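Local coordinates for cytochrome (Paracoccus pantotrophus, PDB 2XTS), which forms a heme c-binding part of SoxD, the cytochrome subunit of sulfane dehydrogenase SoxCD, and probably carries electrons released when protein-bound sulfur is oxidised, at residues Gly31-Phe42 with Asp108-Tyr119; Val62-Leu70 with Val76-Pro84. One frame throughout, in Å; residues are numbered along the deposited sequence.

Interaction 1. Residues Gly31-Phe42 with Asp108-Tyr119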
loop_
_atom_site.group_PDB
_atom_site.type_symbol
_atom_site.label_atom_id
_atom_site.label_comp_id
_atom_site.label_asym_id
_atom_site.label_seq_id
_atom_site.Cartn_x
_atom_site.Cartn_y
_atom_site.Cartn_z
ATOM N N GLY D 31 4.999 29.240 -41.399
ATOM C CA GLY D 31 5.276 30.445 -40.662
ATOM C C GLY D 31 6.709 30.889 -40.808
ATOM O O GLY D 31 7.514 30.230 -41.455
ATOM N N SER D 32 7.031 31.992 -40.145
ATOM C CA SER D 32 8.366 32.552 -40.172
ATOM C C SER D 32 8.563 33.539 -39.020
ATOM O O SER D 32 7.613 34.034 -38.418
ATOM C CB SER D 32 8.628 33.240 -41.499
ATOM O OG SER D 32 7.808 34.356 -41.630
ATOM N N GLY D 33 9.824 33.825 -38.743
ATOM C CA GLY D 33 10.208 34.802 -37.743
ATOM C C GLY D 33 11.667 35.166 -37.856
ATOM O O GLY D 33 12.497 34.291 -38.153
ATOM N N ASP D 34 11.988 36.431 -37.601
ATOM C CA ASP D 34 13.372 36.874 -37.683
ATOM C C ASP D 34 13.970 37.129 -36.320
ATOM O O ASP D 34 13.265 37.122 -35.304
ATOM C CB ASP D 34 13.551 38.059 -38.638
ATOM C CG ASP D 34 12.834 39.312 -38.206
ATOM O OD1 ASP D 34 12.405 39.444 -37.054
ATOM O OD2 ASP D 34 12.714 40.211 -39.066
ATOM N N VAL D 35 15.285 37.328 -36.309
ATOM C CA VAL D 35 16.032 37.542 -35.069
ATOM C C VAL D 35 15.507 38.751 -34.292
ATOM O O VAL D 35 15.304 38.662 -33.085
ATOM C CB VAL D 35 17.537 37.649 -35.348
ATOM C CG1 VAL D 35 18.293 38.078 -34.106
ATOM C CG2 VAL D 35 18.057 36.327 -35.909
ATOM N N ALA D 36 15.275 39.867 -34.973
ATOM C CA ALA D 36 14.881 41.102 -34.297
ATOM C C ALA D 36 13.521 40.944 -33.613
ATOM O O ALA D 36 13.314 41.414 -32.467
ATOM C CB ALA D 36 14.872 42.312 -35.267
ATOM N N THR D 37 12.600 40.274 -34.304
ATOM C CA THR D 37 11.289 40.004 -33.735
ATOM C C THR D 37 11.422 39.057 -32.531
ATOM O O THR D 37 10.784 39.253 -31.497
ATOM C CB THR D 37 10.341 39.400 -34.780
ATOM O OG1 THR D 37 10.241 40.290 -35.900
ATOM C CG2 THR D 37 8.972 39.130 -34.194
ATOM N N GLY D 38 12.290 38.054 -32.655
ATOM C CA GLY D 38 12.553 37.134 -31.565
ATOM C C GLY D 38 13.130 37.828 -30.347
ATOM O O GLY D 38 12.764 37.492 -29.215
ATOM N N ASP D 39 14.043 38.786 -30.566
ATOM C CA ASP D 39 14.645 39.563 -29.473
ATOM C C ASP D 39 13.559 40.294 -28.684
ATOM O O ASP D 39 13.529 40.284 -27.452
ATOM C CB ASP D 39 15.638 40.536 -30.084
ATOM C CG ASP D 39 16.545 41.203 -29.079
ATOM O OD1 ASP D 39 16.477 40.926 -27.870
ATOM O OD2 ASP D 39 17.356 42.048 -29.528
ATOM N N ALA D 40 12.655 40.947 -29.405
ATOM C CA ALA D 40 11.554 41.677 -28.786
ATOM C C ALA D 40 10.624 40.755 -28.006
ATOM O O ALA D 40 10.249 41.048 -26.873
ATOM C CB ALA D 40 10.775 42.490 -29.842
ATOM N N LEU D 41 10.261 39.627 -28.605
ATOM C CA LEU D 41 9.453 38.634 -27.894
ATOM C C LEU D 41 10.170 38.081 -26.666
ATOM O O LEU D 41 9.555 37.879 -25.619
ATOM C CB LEU D 41 9.097 37.480 -28.819
ATOM C CG LEU D 41 8.038 37.777 -29.894
ATOM C CD1 LEU D 41 8.063 36.723 -30.989
ATOM C CD2 LEU D 41 6.638 37.880 -29.263
ATOM N N PHE D 42 11.479 37.885 -26.785
ATOM C CA PHE D 42 12.274 37.331 -25.702
ATOM C C PHE D 42 12.308 38.338 -24.547
ATOM O O PHE D 42 12.138 37.996 -23.368
ATOM C CB PHE D 42 13.695 36.986 -26.174
ATOM C CG PHE D 42 14.366 35.943 -25.346
ATOM C CD1 PHE D 42 14.116 34.610 -25.626
ATOM C CD2 PHE D 42 15.222 36.262 -24.300
ATOM C CE1 PHE D 42 14.712 33.607 -24.893
ATOM C CE2 PHE D 42 15.832 35.254 -23.556
ATOM C CZ PHE D 42 15.573 33.944 -23.852
ATOM N N ASP D 108 4.395 31.793 -35.515
ATOM C CA ASP D 108 5.355 32.797 -35.949
ATOM C C ASP D 108 6.225 33.277 -34.801
ATOM O O ASP D 108 7.432 33.457 -34.963
ATOM C CB ASP D 108 4.648 33.983 -36.595
ATOM C CG ASP D 108 4.162 33.700 -38.013
ATOM O OD1 ASP D 108 4.517 32.657 -38.607
ATOM O OD2 ASP D 108 3.446 34.583 -38.533
ATOM N N ASP D 109 5.625 33.480 -33.640
ATOM C CA ASP D 109 6.378 33.881 -32.456
ATOM C C ASP D 109 7.478 32.861 -32.143
ATOM O O ASP D 109 8.587 33.212 -31.751
ATOM C CB ASP D 109 5.506 33.917 -31.193
ATOM C CG ASP D 109 4.497 35.026 -31.154
ATOM O OD1 ASP D 109 4.600 36.010 -31.925
ATOM O OD2 ASP D 109 3.561 34.892 -30.317
ATOM N N THR D 110 7.141 31.583 -32.289
ATOM C CA THR D 110 8.081 30.512 -31.955
ATOM C C THR D 110 9.218 30.447 -32.956
ATOM O O THR D 110 10.372 30.274 -32.602
ATOM C CB THR D 110 7.353 29.160 -31.784
ATOM O OG1 THR D 110 6.276 29.304 -30.844
ATOM C CG2 THR D 110 8.308 28.100 -31.259
ATOM N N TYR D 111 8.912 30.633 -34.227
ATOM C CA TYR D 111 9.996 30.752 -35.213
ATOM C C TYR D 111 10.923 31.914 -34.907
ATOM O O TYR D 111 12.139 31.791 -34.997
ATOM C CB TYR D 111 9.473 30.898 -36.647
ATOM C CG TYR D 111 9.002 29.612 -37.295
ATOM C CD1 TYR D 111 9.875 28.545 -37.510
ATOM C CD2 TYR D 111 7.678 29.454 -37.676
ATOM C CE1 TYR D 111 9.429 27.376 -38.125
ATOM C CE2 TYR D 111 7.224 28.295 -38.267
ATOM C CZ TYR D 111 8.099 27.259 -38.486
ATOM O OH TYR D 111 7.636 26.105 -39.071
ATOM N N ALA D 112 10.338 33.066 -34.580
ATOM C CA ALA D 112 11.141 34.254 -34.246
ATOM C C ALA D 112 12.034 34.014 -33.029
ATOM O O ALA D 112 13.223 34.339 -33.042
ATOM C CB ALA D 112 10.255 35.457 -34.017
ATOM N N ILE D 113 11.461 33.455 -31.970
ATOM C CA ILE D 113 12.239 33.190 -30.768
ATOM C C ILE D 113 13.356 32.194 -31.070
ATOM O O ILE D 113 14.472 32.329 -30.591
ATOM C CB ILE D 113 11.337 32.682 -29.609
ATOM C CG1 ILE D 113 10.532 33.867 -29.051
ATOM C CG2 ILE D 113 12.160 31.984 -28.516
ATOM C CD1 ILE D 113 9.412 33.444 -28.166
ATOM N N THR D 114 13.050 31.168 -31.857
ATOM C CA THR D 114 14.054 30.179 -32.220
ATOM C C THR D 114 15.179 30.840 -33.023
ATOM O O THR D 114 16.343 30.575 -32.778
ATOM C CB THR D 114 13.423 28.979 -32.966
ATOM O OG1 THR D 114 12.435 28.366 -32.133
ATOM C CG2 THR D 114 14.442 27.925 -33.287
ATOM N N ALA D 115 14.839 31.740 -33.943
ATOM C CA ALA D 115 15.856 32.506 -34.662
ATOM C C ALA D 115 16.741 33.304 -33.705
ATOM O O ALA D 115 17.957 33.333 -33.839
ATOM C CB ALA D 115 15.199 33.443 -35.679
ATOM N N PHE D 116 16.116 33.956 -32.727
ATOM C CA PHE D 116 16.877 34.723 -31.729
ATOM C C PHE D 116 17.799 33.825 -30.882
ATOM O O PHE D 116 18.908 34.218 -30.535
ATOM C CB PHE D 116 15.919 35.496 -30.803
ATOM C CG PHE D 116 16.615 36.215 -29.696
ATOM C CD1 PHE D 116 17.384 37.332 -29.971
ATOM C CD2 PHE D 116 16.528 35.750 -28.385
ATOM C CE1 PHE D 116 18.059 37.991 -28.976
ATOM C CE2 PHE D 116 17.223 36.419 -27.372
ATOM C CZ PHE D 116 17.981 37.543 -27.681
ATOM N N LEU D 117 17.327 32.637 -30.510
ATOM C CA LEU D 117 18.177 31.702 -29.763
ATOM C C LEU D 117 19.353 31.237 -30.631
ATOM O O LEU D 117 20.469 31.094 -30.149
ATOM C CB LEU D 117 17.352 30.529 -29.215
ATOM C CG LEU D 117 16.394 30.906 -28.079
ATOM C CD1 LEU D 117 15.511 29.711 -27.803
ATOM C CD2 LEU D 117 17.157 31.342 -26.835
ATOM N N LEU D 118 19.122 31.009 -31.920
ATOM C CA LEU D 118 20.246 30.705 -32.817
ATOM C C LEU D 118 21.250 31.863 -32.818
ATOM O O LEU D 118 22.446 31.659 -32.731
ATOM C CB LEU D 118 19.767 30.442 -34.238
ATOM C CG LEU D 118 19.092 29.103 -34.464
ATOM C CD1 LEU D 118 18.362 29.082 -35.798
ATOM C CD2 LEU D 118 20.092 27.950 -34.364
ATOM N N TYR D 119 20.757 33.086 -32.960
ATOM C CA TYR D 119 21.637 34.250 -32.974
ATOM C C TYR D 119 22.411 34.388 -31.658
ATOM O O TYR D 119 23.611 34.655 -31.647
ATOM C CB TYR D 119 20.810 35.512 -33.216
ATOM C CG TYR D 119 21.586 36.791 -32.993
ATOM C CD1 TYR D 119 22.532 37.200 -33.923
ATOM C CD2 TYR D 119 21.420 37.552 -31.826
ATOM C CE1 TYR D 119 23.266 38.361 -33.721
ATOM C CE2 TYR D 119 22.161 38.694 -31.622
ATOM C CZ TYR D 119 23.080 39.088 -32.581
ATOM O OH TYR D 119 23.813 40.223 -32.386
HETATM O O HOH W 1 4.674 34.461 -41.247
#
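G38 meets A112 and F116 where helix 35-45 crosses helix 107-120, the near-perpendicular pairing of the N- and C-terminal helices of a class I cytochrome c domain. Over the segments 35-42 and 108-119 the axes approach to 6.8 Å and run 98° apart. A CB on G38 would collide with A112 O; instead G38 CA makes a CA-H...O contact of 3.2 Å with A112 O. G33, in the short strand ahead of the helix, is likewise pressed close, its CA against A112 N, where a CB would clash.

F116 is the knob of the crossing, seated among V35, G38, D39 and F42. Its CG stands anti to the backbone N (chi1 175°), which carries the ring up against the turns of the other helix. D39 CA sits over one face, 3.9 Å from the F116 ring centroid, and the D39 carboxylate lies only 11° from the ring plane, its OD1 close to F116 CE1. F116 CE2 in turn stands over one face of the F42 ring, toward its rim, 3.5 Å from F42 CG; the two rings meet obliquely. I113 CG2 meets the edge of that same F42 ring. F42 and I113 also touch heme c, and F42 neighbours the heme-binding C46 and the axial ligand H50, so the crossing helps wall the pocket.

L41 CD1 rides on the D109 backbone, 3.6 Å from D109 CA, and V35 CG1 packs 3.7 Å from Y119 CB. D34 caps helix 35-45, its OD1 gripped by T37 N and T37 OG1 from opposite faces of the carboxylate. At the strand end G31 O lies over the Y111 ring, whose OH bonds R29 O. There S32 N donates to D108 OD1 at 3.0 Å, arriving from well above the carboxylate plane, while one water joins D108 OD2 to S32 OG.

Interaction 2. Residues Val62-Leu70 with Val76-Pro84. With HEC (heme c), chain U; GOL (glycerol), chain B.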
loop_
_atom_site.group_PDB
_atom_site.type_symbol
_atom_site.label_atom_id
_atom_site.label_comp_id
_atom_site.label_asym_id
_atom_site.label_seq_id
_atom_site.Cartn_x
_atom_site.Cartn_y
_atom_site.Cartn_z
ATOM N N VAL D 62 20.656 28.552 -18.544
ATOM C CA VAL D 62 21.449 29.225 -19.553
ATOM C C VAL D 62 21.107 28.622 -20.919
ATOM O O VAL D 62 21.116 27.411 -21.069
ATOM C CB VAL D 62 22.931 29.031 -19.260
ATOM C CG1 VAL D 62 23.787 29.650 -20.366
ATOM C CG2 VAL D 62 23.294 29.581 -17.895
ATOM N N LEU D 63 20.715 29.458 -21.882
ATOM C CA LEU D 63 20.278 28.982 -23.206
ATOM C C LEU D 63 21.310 29.177 -24.291
ATOM O O LEU D 63 21.133 28.699 -25.402
ATOM C CB LEU D 63 18.959 29.647 -23.622
ATOM C CG LEU D 63 17.809 29.536 -22.631
ATOM C CD1 LEU D 63 16.520 30.138 -23.180
ATOM C CD2 LEU D 63 17.581 28.084 -22.168
ATOM N N ALA D 64 22.376 29.907 -23.976
ATOM C CA ALA D 64 23.432 30.222 -24.924
ATOM C C ALA D 64 24.767 30.252 -24.194
ATOM O O ALA D 64 24.884 30.824 -23.119
ATOM C CB ALA D 64 23.160 31.571 -25.599
ATOM N N GLY D 65 25.777 29.654 -24.801
ATOM C CA GLY D 65 27.124 29.617 -24.228
ATOM C C GLY D 65 27.657 28.212 -24.022
ATOM O O GLY D 65 27.010 27.220 -24.368
ATOM N N GLY D 66 28.876 28.134 -23.495
ATOM C CA GLY D 66 29.491 26.874 -23.121
ATOM C C GLY D 66 30.065 26.079 -24.265
ATOM O O GLY D 66 30.403 24.915 -24.107
ATOM N N ASP D 67 30.210 26.699 -25.419
ATOM C CA ASP D 67 30.716 25.989 -26.568
ATOM C C ASP D 67 32.092 25.389 -26.256
ATOM O O ASP D 67 32.958 26.079 -25.733
ATOM C CB ASP D 67 30.782 26.937 -27.752
ATOM C CG ASP D 67 29.489 27.704 -27.931
ATOM O OD1 ASP D 67 28.528 27.103 -28.446
ATOM O OD2 ASP D 67 29.419 28.881 -27.504
ATOM N N GLY D 68 32.291 24.121 -26.592
ATOM C CA GLY D 68 33.562 23.463 -26.349
ATOM C C GLY D 68 33.874 23.033 -24.923
ATOM O O GLY D 68 34.980 22.573 -24.633
ATOM N N SER D 69 32.883 23.121 -24.037
ATOM C CA SER D 69 33.054 22.822 -22.618
ATOM C C SER D 69 32.728 21.383 -22.224
ATOM O O SER D 69 32.776 21.068 -21.041
ATOM C CB SER D 69 32.174 23.757 -21.776
ATOM O OG SER D 69 30.798 23.417 -21.891
ATOM N N LEU D 70 32.407 20.514 -23.180
ATOM C CA LEU D 70 31.843 19.215 -22.822
ATOM C C LEU D 70 32.841 18.238 -22.222
ATOM O O LEU D 70 32.422 17.223 -21.690
ATOM C CB LEU D 70 31.097 18.580 -23.996
ATOM C CG LEU D 70 29.928 19.395 -24.550
ATOM C CD1 LEU D 70 29.253 18.601 -25.649
ATOM C CD2 LEU D 70 28.897 19.806 -23.472
ATOM N N VAL D 76 29.171 23.191 -19.488
ATOM C CA VAL D 76 28.045 24.112 -19.602
ATOM C C VAL D 76 27.261 23.694 -20.847
ATOM O O VAL D 76 27.681 23.912 -21.977
ATOM C CB VAL D 76 28.519 25.581 -19.682
ATOM C CG1 VAL D 76 27.346 26.535 -19.960
ATOM C CG2 VAL D 76 29.262 25.967 -18.391
ATOM N N LYS D 77 26.122 23.062 -20.604
ATOM C CA LYS D 77 25.339 22.404 -21.636
ATOM C C LYS D 77 24.150 23.268 -21.997
ATOM O O LYS D 77 23.256 23.477 -21.172
ATOM C CB LYS D 77 24.866 21.049 -21.116
ATOM C CG LYS D 77 26.023 20.086 -20.806
ATOM C CD LYS D 77 25.696 19.060 -19.739
ATOM C CE LYS D 77 24.662 18.068 -20.197
ATOM N NZ LYS D 77 24.331 17.086 -19.136
ATOM N N THR D 78 24.166 23.769 -23.225
ATOM C CA THR D 78 23.148 24.705 -23.680
ATOM C C THR D 78 22.665 24.256 -25.061
ATOM O O THR D 78 23.194 23.321 -25.672
ATOM C CB THR D 78 23.704 26.132 -23.818
ATOM O OG1 THR D 78 24.618 26.195 -24.925
ATOM C CG2 THR D 78 24.363 26.602 -22.523
ATOM N N ILE D 79 21.663 24.938 -25.583
ATOM C CA ILE D 79 21.220 24.696 -26.948
ATOM C C ILE D 79 22.406 24.639 -27.902
ATOM O O ILE D 79 22.561 23.687 -28.660
ATOM C CB ILE D 79 20.217 25.779 -27.411
ATOM C CG1 ILE D 79 18.923 25.726 -26.599
ATOM C CG2 ILE D 79 19.946 25.648 -28.896
ATOM C CD1 ILE D 79 17.974 26.884 -26.877
ATOM N N GLY D 80 23.260 25.657 -27.838
ATOM C CA GLY D 80 24.381 25.752 -28.758
ATOM C C GLY D 80 25.517 24.784 -28.489
ATOM O O GLY D 80 26.105 24.259 -29.410
ATOM N N SER D 81 25.830 24.535 -27.226
ATOM C CA SER D 81 26.971 23.684 -26.895
ATOM C C SER D 81 26.657 22.206 -26.898
ATOM O O SER D 81 27.554 21.394 -26.994
ATOM C CB SER D 81 27.556 24.050 -25.532
ATOM O OG SER D 81 26.748 23.579 -24.481
ATOM N N TYR D 82 25.380 21.866 -26.758
ATOM C CA TYR D 82 24.969 20.493 -26.436
ATOM C C TYR D 82 23.790 19.915 -27.215
ATOM O O TYR D 82 23.781 18.714 -27.482
ATOM C CB TYR D 82 24.703 20.364 -24.945
ATOM C CG TYR D 82 24.494 18.961 -24.427
ATOM C CD1 TYR D 82 25.525 18.044 -24.438
ATOM C CD2 TYR D 82 23.294 18.574 -23.855
ATOM C CE1 TYR D 82 25.339 16.750 -23.943
ATOM C CE2 TYR D 82 23.114 17.312 -23.347
ATOM C CZ TYR D 82 24.136 16.393 -23.396
ATOM O OH TYR D 82 24.009 15.126 -22.861
ATOM N N TRP D 83 22.768 20.709 -27.501
ATOM C CA TRP D 83 21.578 20.085 -28.103
ATOM C C TRP D 83 21.866 19.600 -29.515
ATOM O O TRP D 83 22.581 20.257 -30.271
ATOM C CB TRP D 83 20.383 21.035 -28.151
ATOM C CG TRP D 83 19.789 21.405 -26.814
ATOM C CD1 TRP D 83 20.411 21.484 -25.585
ATOM C CD2 TRP D 83 18.433 21.780 -26.597
ATOM N NE1 TRP D 83 19.511 21.889 -24.639
ATOM C CE2 TRP D 83 18.299 22.111 -25.237
ATOM C CE3 TRP D 83 17.327 21.904 -27.435
ATOM C CZ2 TRP D 83 17.085 22.491 -24.686
ATOM C CZ3 TRP D 83 16.130 22.311 -26.892
ATOM C CH2 TRP D 83 16.023 22.600 -25.531
ATOM N N PRO D 84 21.267 18.478 -29.905
ATOM C CA PRO D 84 21.543 17.968 -31.245
ATOM C C PRO D 84 20.708 18.590 -32.374
ATOM O O PRO D 84 21.211 18.693 -33.498
ATOM C CB PRO D 84 21.266 16.467 -31.104
ATOM C CG PRO D 84 20.224 16.410 -30.027
ATOM C CD PRO D 84 20.556 17.500 -29.060
HETATM FE FE HEC U . 12.335 28.907 -19.983
HETATM C CHA HEC U . 13.721 25.836 -19.552
HETATM C CHB HEC U . 13.091 28.804 -23.270
HETATM C CHC HEC U . 10.624 31.772 -20.436
HETATM C CHD HEC U . 12.126 29.295 -16.649
HETATM N NA HEC U . 13.226 27.588 -21.166
HETATM C C1A HEC U . 13.808 26.394 -20.791
HETATM C C2A HEC U . 14.477 25.788 -21.940
HETATM C C3A HEC U . 14.307 26.618 -22.983
HETATM C C4A HEC U . 13.514 27.747 -22.502
HETATM C CMA HEC U . 14.787 26.428 -24.432
HETATM C CAA HEC U . 15.243 24.444 -21.903
HETATM C CBA HEC U . 16.680 24.629 -21.407
HETATM C CGA HEC U . 17.499 23.376 -21.424
HETATM O O1A HEC U . 16.940 22.300 -21.264
HETATM O O2A HEC U . 18.729 23.548 -21.603
HETATM N NB HEC U . 11.906 30.028 -21.556
HETATM C C1B HEC U . 12.280 29.821 -22.850
HETATM C C2B HEC U . 11.580 30.786 -23.680
HETATM C C3B HEC U . 10.911 31.607 -22.896
HETATM C C4B HEC U . 11.077 31.145 -21.552
HETATM C CMB HEC U . 11.860 30.888 -25.204
HETATM C CAB HEC U . 10.016 32.779 -23.319
HETATM C CBB HEC U . 8.965 32.298 -24.352
HETATM N NC HEC U . 11.521 30.284 -18.779
HETATM C C1C HEC U . 10.872 31.440 -19.143
HETATM C C2C HEC U . 10.481 32.164 -17.970
HETATM C C3C HEC U . 10.954 31.483 -16.929
HETATM C C4C HEC U . 11.612 30.295 -17.420
HETATM C CMC HEC U . 9.770 33.540 -17.973
HETATM C CAC HEC U . 10.913 31.833 -15.446
HETATM C CBC HEC U . 9.656 32.240 -14.744
HETATM N ND HEC U . 12.800 27.777 -18.408
HETATM C C1D HEC U . 12.553 28.076 -17.087
HETATM C C2D HEC U . 12.844 26.978 -16.230
HETATM C C3D HEC U . 13.308 25.925 -17.128
HETATM C C4D HEC U . 13.298 26.484 -18.431
HETATM C CMD HEC U . 12.688 26.826 -14.725
HETATM C CAD HEC U . 13.711 24.522 -16.710
HETATM C CBD HEC U . 12.478 23.617 -16.754
HETATM C CGD HEC U . 12.766 22.208 -16.353
HETATM O O1D HEC U . 13.949 21.825 -16.239
HETATM O O2D HEC U . 11.794 21.420 -16.287
HETATM C C1 GOL B . 30.176 22.007 -28.801
HETATM O O1 GOL B . 30.174 22.206 -27.416
HETATM C C2 GOL B . 30.312 20.528 -29.063
HETATM O O2 GOL B . 31.588 20.097 -28.632
HETATM C C3 GOL B . 30.134 20.218 -30.539
HETATM O O3 GOL B . 30.131 18.824 -30.737
HETATM O O HOH W 2 20.109 25.537 -23.009
HETATM O O HOH W 3 28.849 24.874 -29.822
#
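T78 turns its hydroxyl onto the loop 62-70: OG1 donates to G65 O at 2.7 Å, in the carbonyl plane, with CG2 turned beside V62. OG1 sits between the backbone N and carbonyl carbon (chi1 70°), where it also accepts from S81 N. S81 OG in turn accepts from T78 N, completing a capping box at the start of the short helix 79-82, and donates to a lone pair of V76 O at 2.7 Å. Replacing T78 with an alanine removes this hydroxyl and would probably leave G65 O and S81 N without their shared partner, letting the loop drift from the helix start. Further along, S69 OG spans the type II turn G66-S69, donating to G66 O and accepting from V76 N at 2.9 Å.

L70 crosses Y82 at about a right angle, its CD1 at the ring edge, while K77 CE lies over a ring face. I79 CG1 covers the centre of the W83 indole, whose edge reaches a heme propionate, W83 CZ2 lying 3.4 Å from heme CGA. One water links V62 O to that propionate. L63 CD2 rests on heme CBA.

Y82 OH bonds T247 of the sulfite dehydrogenase chain, and W83 also packs on S244 of that chain. Within the cytochrome, L63 and I79 pack on helix 107-120, and I79 and W83 on V89 of helix 86-96.

In the fold
Both contacts flank heme c, and they meet each other directly: L63 of interaction 2 touches F42 and L117 of interaction 1, while I79 reaches L117 as well. Interaction 1 joins two long helices and a short strand, with a mostly apolar centre made close by glycines and its one direct hydrogen bond across the segments at the strand end. Interaction 2, which lies within the chain between those two helices, folds a loop onto a one-turn helix and relies chiefly on hydroxyl-to-backbone bonds. Each is partly buried. No other chain touches interaction 1, whereas interaction 2 lies against the sulfite dehydrogenase chain and brings W83 to a heme propionate.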